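Local structure of DUF1893 domain-containing protein (Thermotoga maritima, 1VK9) at residues A[19-24]-A[63-68]; A[74-79]-A[94-99]. The protein is of unknown function but has a cytidine deaminase-like fold, binds zinc ions and carries an ADP-ribosyl modification. All blocks are in the same frame, centred on the assembly; numbering follows the deposited sequence.

In the fold
From the N terminus, helix 15-27 comes first, and interaction 1 brings it against strand 65-68 after 38 intervening residues that include strands 32-35 and 39-43 and helix 49-57. The chain then runs through helix 73-82 and strand 86-93 into helix 94-102, where interaction 2 closes a much shorter loop of 14 residues. The two loops follow in series and neither encloses nor crosses the other. Their centres lie about 18 Å apart, on opposite faces of the sheet: Leu-65 and Ile-67 point to helix 15-27, whereas Val-66 faces the other way, with its CG1 3.8 Å from CD2 of Leu-79 in helix 73-82.

Interaction 1. Residues A[19-24]-A[63-68]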
loop_
_atom_site.group_PDB
_atom_site.type_symbol
_atom_site.label_atom_id
_atom_site.label_comp_id
_atom_site.label_asym_id
_atom_site.label_seq_id
_atom_site.Cartn_x
_atom_site.Cartn_y
_atom_site.Cartn_z
ATOM N N ARG A 19 -16.339 -1.240 -3.329
ATOM C CA ARG A 19 -17.500 -1.270 -2.438
ATOM C C ARG A 19 -17.544 -2.558 -1.613
ATOM O O ARG A 19 -17.722 -2.506 -0.407
ATOM C CB ARG A 19 -18.787 -1.129 -3.247
ATOM C CG ARG A 19 -19.847 -0.210 -2.660
ATOM C CD ARG A 19 -21.154 -0.241 -3.447
ATOM N NE ARG A 19 -22.009 0.880 -3.087
ATOM N N SER A 20 -17.362 -3.700 -2.269
ATOM C CA SER A 20 -17.383 -5.004 -1.614
ATOM C C SER A 20 -16.221 -5.219 -0.659
ATOM O O SER A 20 -16.388 -5.794 0.409
ATOM C CB SER A 20 -17.366 -6.116 -2.661
ATOM O OG SER A 20 -18.656 -6.326 -3.186
ATOM N N ALA A 21 -15.035 -4.786 -1.060
ATOM C CA ALA A 21 -13.844 -4.989 -0.248
ATOM C C ALA A 21 -13.921 -4.150 1.013
ATOM O O ALA A 21 -13.447 -4.574 2.062
ATOM C CB ALA A 21 -12.591 -4.661 -1.038
ATOM N N LEU A 22 -14.528 -2.968 0.901
ATOM C CA LEU A 22 -14.639 -2.034 2.016
ATOM C C LEU A 22 -15.566 -2.624 3.072
ATOM O O LEU A 22 -15.260 -2.580 4.262
ATOM C CB LEU A 22 -15.145 -0.656 1.547
ATOM C CG LEU A 22 -14.242 0.294 0.730
ATOM C CD1 LEU A 22 -15.040 1.438 0.098
ATOM C CD2 LEU A 22 -13.101 0.860 1.542
ATOM N N LYS A 23 -16.690 -3.189 2.626
ATOM C CA LYS A 23 -17.624 -3.914 3.499
ATOM C C LYS A 23 -16.925 -5.014 4.314
ATOM O O LYS A 23 -17.252 -5.201 5.480
ATOM C CB LYS A 23 -18.801 -4.498 2.697
ATOM C CG LYS A 23 -19.926 -3.500 2.397
ATOM C CD LYS A 23 -21.283 -3.994 2.962
ATOM C CE LYS A 23 -22.446 -3.896 1.955
ATOM N NZ LYS A 23 -22.047 -4.229 0.545
ATOM N N ILE A 24 -15.962 -5.714 3.703
ATOM C CA ILE A 24 -15.172 -6.756 4.377
ATOM C C ILE A 24 -14.134 -6.150 5.342
ATOM O O ILE A 24 -14.065 -6.536 6.514
ATOM C CB ILE A 24 -14.526 -7.737 3.340
ATOM C CG1 ILE A 24 -15.596 -8.660 2.734
ATOM C CG2 ILE A 24 -13.419 -8.575 3.977
ATOM C CD1 ILE A 24 -15.111 -9.521 1.548
ATOM N N GLY A 63 -5.175 -7.112 -11.253
ATOM C CA GLY A 63 -6.521 -7.646 -11.162
ATOM C C GLY A 63 -7.056 -7.525 -9.749
ATOM O O GLY A 63 -8.190 -7.891 -9.469
ATOM N N SER A 64 -6.236 -7.008 -8.846
ATOM C CA SER A 64 -6.640 -6.934 -7.461
ATOM C C SER A 64 -6.595 -5.515 -6.970
ATOM O O SER A 64 -5.951 -4.663 -7.580
ATOM C CB SER A 64 -5.740 -7.813 -6.611
ATOM O OG SER A 64 -6.192 -9.148 -6.692
ATOM N N LEU A 65 -7.296 -5.253 -5.873
ATOM C CA LEU A 65 -7.150 -3.979 -5.187
ATOM C C LEU A 65 -6.641 -4.209 -3.775
ATOM O O LEU A 65 -6.877 -5.279 -3.191
ATOM C CB LEU A 65 -8.458 -3.185 -5.189
ATOM C CG LEU A 65 -9.656 -3.796 -4.503
ATOM C CD1 LEU A 65 -9.758 -3.268 -3.099
ATOM C CD2 LEU A 65 -10.865 -3.415 -5.274
ATOM N N VAL A 66 -5.937 -3.209 -3.242
ATOM C CA VAL A 66 -5.443 -3.251 -1.870
ATOM C C VAL A 66 -6.078 -2.150 -1.043
ATOM O O VAL A 66 -6.124 -1.009 -1.475
ATOM C CB VAL A 66 -3.912 -3.073 -1.823
ATOM C CG1 VAL A 66 -3.420 -2.896 -0.379
ATOM C CG2 VAL A 66 -3.217 -4.234 -2.535
ATOM N N ILE A 67 -6.568 -2.499 0.144
ATOM C CA ILE A 67 -6.981 -1.508 1.140
ATOM C C ILE A 67 -6.006 -1.493 2.311
ATOM O O ILE A 67 -5.617 -2.532 2.825
ATOM C CB ILE A 67 -8.430 -1.759 1.640
ATOM C CG1 ILE A 67 -9.409 -1.764 0.461
ATOM C CG2 ILE A 67 -8.827 -0.690 2.693
ATOM C CD1 ILE A 67 -10.825 -2.082 0.860
ATOM N N ASP A 68 -5.618 -0.308 2.735
ATOM C CA ASP A 68 -4.650 -0.169 3.802
ATOM C C ASP A 68 -5.063 0.973 4.743
ATOM O O ASP A 68 -5.545 2.011 4.300
ATOM C CB ASP A 68 -3.266 0.075 3.196
ATOM C CG ASP A 68 -2.146 -0.189 4.174
ATOM O OD1 ASP A 68 -2.434 -0.439 5.365
ATOM O OD2 ASP A 68 -0.947 -0.164 3.851
#
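Ile-67 sets its CG1 branch beside its own backbone N and opposite the carbonyl carbon (chi1 -57°), and an extended second torsion (chi2 177°) then carries CD1 forward to the helix, where it meets Ala-21 and Leu-22. The CD1 of Ile-67 lies 3.7 Å from CB of Ala-21, and it comes equally near the carbonyl C of that residue, so the methyl end sits against the helix backbone as well as a side chain. Leu-22 adds its CD2 branch, 3.8 Å from the same CD1 of Ile-67, and the two side chains cross at about a right angle. Beside it, Leu-65 brings its CD1 to 3.8 Å from CB of Ala-21. The small methyl is therefore shared by two residues spaced two apart on one face of the strand. This is alpha-on-beta packing in the cytidine deaminase-like fold: helix 15-27 packs on one face of the mixed sheet, over strands 65-68 and 32-35, and strand 65-68 lies between antiparallel strand 32-35 and parallel strand 86-93. The axes of helix 19-24 and strand 65-68 approach to 9.6 Å, and their directions differ by 36°. Around it, Tyr-35 touches Ala-21, while Phe-25 and Leu-17 of the same helix reach Ile-67 and Leu-65. Leu-22 also borders a metal site, with its side chain about 4 Å from a bound zinc ion and near that of His-88, a zinc ligand together with Asp-110.

Interaction 2. Residues A[74-79]-A[94-99]; sequences AAASFL and KPALKL
Ala-76 and Ala-96 bring the two backbones closest, with their CA atoms 5.7 Å apart, where the short axes of helices 74-79 and 94-99 run nearly alongside each other at 28°. Both helices belong to successive beta-alpha-beta crossovers: helix 73-82 connects strand 65-68 to its parallel partner 86-93, and helix 94-102 leads from 86-93 to parallel strand 107-109. This places them side by side on the same face of the cytidine deaminase-like sheet. The CB atoms of Ala-76 and Ala-96 meet methyl to methyl at 3.9 Å, each pointing toward the other helix, consistent with the axes coming within 9.1 Å. One turn further on, Leu-99 sets CG opposite its backbone N (chi1 -170°), and its CD2 branch arrives 4.2 Å from CB of Ala-76. No hydrogen bond joins the segments; the contact is methyl packing, with one serine hydroxyl at its border, and all four touching residues are buried. Next to it, helix 137-145 packs on Ser-77 through Pro-137 and Ile-140, while Phe-78 makes a T-shaped contact with Phe-55. At the N-terminal turn of helix 73-82, the backbone N atoms of Ala-74 and Ala-75 hydrogen-bond to an unidentified ligand. Ser-77 spends its hydroxyl within its own helix, where OG is hydrogen-bonded to Lys-73 O, and CD2 of Leu-99 rests 3.9 Å from that OG.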
loop_
_atom_site.group_PDB
_atom_site.type_symbol
_atom_site.label_atom_id
_atom_site.label_comp_id
_atom_site.label_asym_id
_atom_site.label_seq_id
_atom_site.Cartn_x
_atom_site.Cartn_y
_atom_site.Cartn_z
ATOM N N ALA A 74 7.002 4.081 2.979
ATOM C CA ALA A 74 7.470 2.711 3.058
ATOM C C ALA A 74 6.452 1.750 2.421
ATOM O O ALA A 74 6.821 1.053 1.480
ATOM C CB ALA A 74 7.785 2.340 4.451
ATOM N N ALA A 75 5.183 1.762 2.868
ATOM C CA ALA A 75 4.124 0.906 2.299
ATOM C C ALA A 75 3.844 1.219 0.838
ATOM O O ALA A 75 3.620 0.309 0.029
ATOM C CB ALA A 75 2.848 1.016 3.097
ATOM N N ALA A 76 3.844 2.505 0.489
ATOM C CA ALA A 76 3.640 2.896 -0.907
ATOM C C ALA A 76 4.653 2.183 -1.820
ATOM O O ALA A 76 4.279 1.660 -2.866
ATOM C CB ALA A 76 3.733 4.392 -1.065
ATOM N N SER A 77 5.914 2.126 -1.397
ATOM C CA SER A 77 6.959 1.482 -2.176
ATOM C C SER A 77 6.661 0.006 -2.398
ATOM O O SER A 77 6.734 -0.495 -3.531
ATOM C CB SER A 77 8.321 1.652 -1.508
ATOM O OG SER A 77 8.709 3.013 -1.506
ATOM N N PHE A 78 6.327 -0.700 -1.324
ATOM C CA PHE A 78 5.988 -2.113 -1.450
ATOM C C PHE A 78 4.791 -2.287 -2.391
ATOM O O PHE A 78 4.851 -3.056 -3.364
ATOM C CB PHE A 78 5.698 -2.714 -0.086
ATOM C CG PHE A 78 6.928 -3.059 0.692
ATOM C CD1 PHE A 78 7.611 -4.240 0.449
ATOM C CD2 PHE A 78 7.403 -2.214 1.666
ATOM C CE1 PHE A 78 8.747 -4.555 1.158
ATOM C CE2 PHE A 78 8.535 -2.534 2.385
ATOM C CZ PHE A 78 9.209 -3.698 2.124
ATOM N N LEU A 79 3.729 -1.536 -2.121
ATOM C CA LEU A 79 2.524 -1.640 -2.906
ATOM C C LEU A 79 2.790 -1.265 -4.391
ATOM O O LEU A 79 2.295 -1.952 -5.291
ATOM C CB LEU A 79 1.401 -0.826 -2.251
ATOM C CG LEU A 79 0.914 -1.316 -0.870
ATOM C CD1 LEU A 79 -0.097 -0.349 -0.232
ATOM C CD2 LEU A 79 0.333 -2.734 -0.914
ATOM N N LYS A 94 1.574 12.544 2.965
ATOM C CA LYS A 94 1.954 13.357 1.821
ATOM C C LYS A 94 3.093 12.750 0.986
ATOM O O LYS A 94 3.005 12.787 -0.229
ATOM C CB LYS A 94 2.301 14.778 2.270
ATOM C CG LYS A 94 2.269 15.823 1.171
ATOM C CD LYS A 94 2.395 17.214 1.773
ATOM C CE LYS A 94 3.689 17.900 1.349
ATOM N NZ LYS A 94 4.096 18.897 2.364
ATOM N N PRO A 95 4.164 12.233 1.603
ATOM C CA PRO A 95 5.212 11.559 0.846
ATOM C C PRO A 95 4.659 10.421 0.011
ATOM O O PRO A 95 5.017 10.325 -1.161
ATOM C CB PRO A 95 6.140 11.037 1.937
ATOM C CG PRO A 95 5.998 12.023 3.053
ATOM C CD PRO A 95 4.523 12.308 3.036
ATOM N N ALA A 96 3.781 9.604 0.586
ATOM C CA ALA A 96 3.198 8.487 -0.143
ATOM C C ALA A 96 2.375 8.992 -1.323
ATOM O O ALA A 96 2.571 8.543 -2.452
ATOM C CB ALA A 96 2.376 7.583 0.779
ATOM N N LEU A 97 1.509 9.959 -1.085
ATOM C CA LEU A 97 0.672 10.488 -2.153
ATOM C C LEU A 97 1.534 11.003 -3.310
ATOM O O LEU A 97 1.239 10.750 -4.481
ATOM C CB LEU A 97 -0.255 11.589 -1.599
ATOM C CG LEU A 97 -1.231 12.375 -2.487
ATOM C CD1 LEU A 97 -2.324 12.953 -1.615
ATOM C CD2 LEU A 97 -0.539 13.525 -3.231
ATOM N N LYS A 98 2.605 11.716 -2.974
ATOM C CA LYS A 98 3.473 12.347 -3.968
ATOM C C LYS A 98 4.092 11.267 -4.837
ATOM O O LYS A 98 4.205 11.429 -6.061
ATOM C CB LYS A 98 4.595 13.103 -3.266
ATOM C CG LYS A 98 4.564 14.571 -3.426
ATOM C CD LYS A 98 4.104 15.256 -2.161
ATOM C CE LYS A 98 5.045 16.385 -1.775
ATOM N NZ LYS A 98 6.402 15.825 -1.490
ATOM N N LEU A 99 4.471 10.162 -4.182
ATOM C CA LEU A 99 5.166 9.048 -4.814
ATOM C C LEU A 99 4.263 8.331 -5.789
ATOM O O LEU A 99 4.654 8.069 -6.931
ATOM C CB LEU A 99 5.690 8.058 -3.776
ATOM C CG LEU A 99 6.634 6.959 -4.272
ATOM C CD1 LEU A 99 7.913 7.517 -4.874
ATOM C CD2 LEU A 99 6.966 6.079 -3.089
#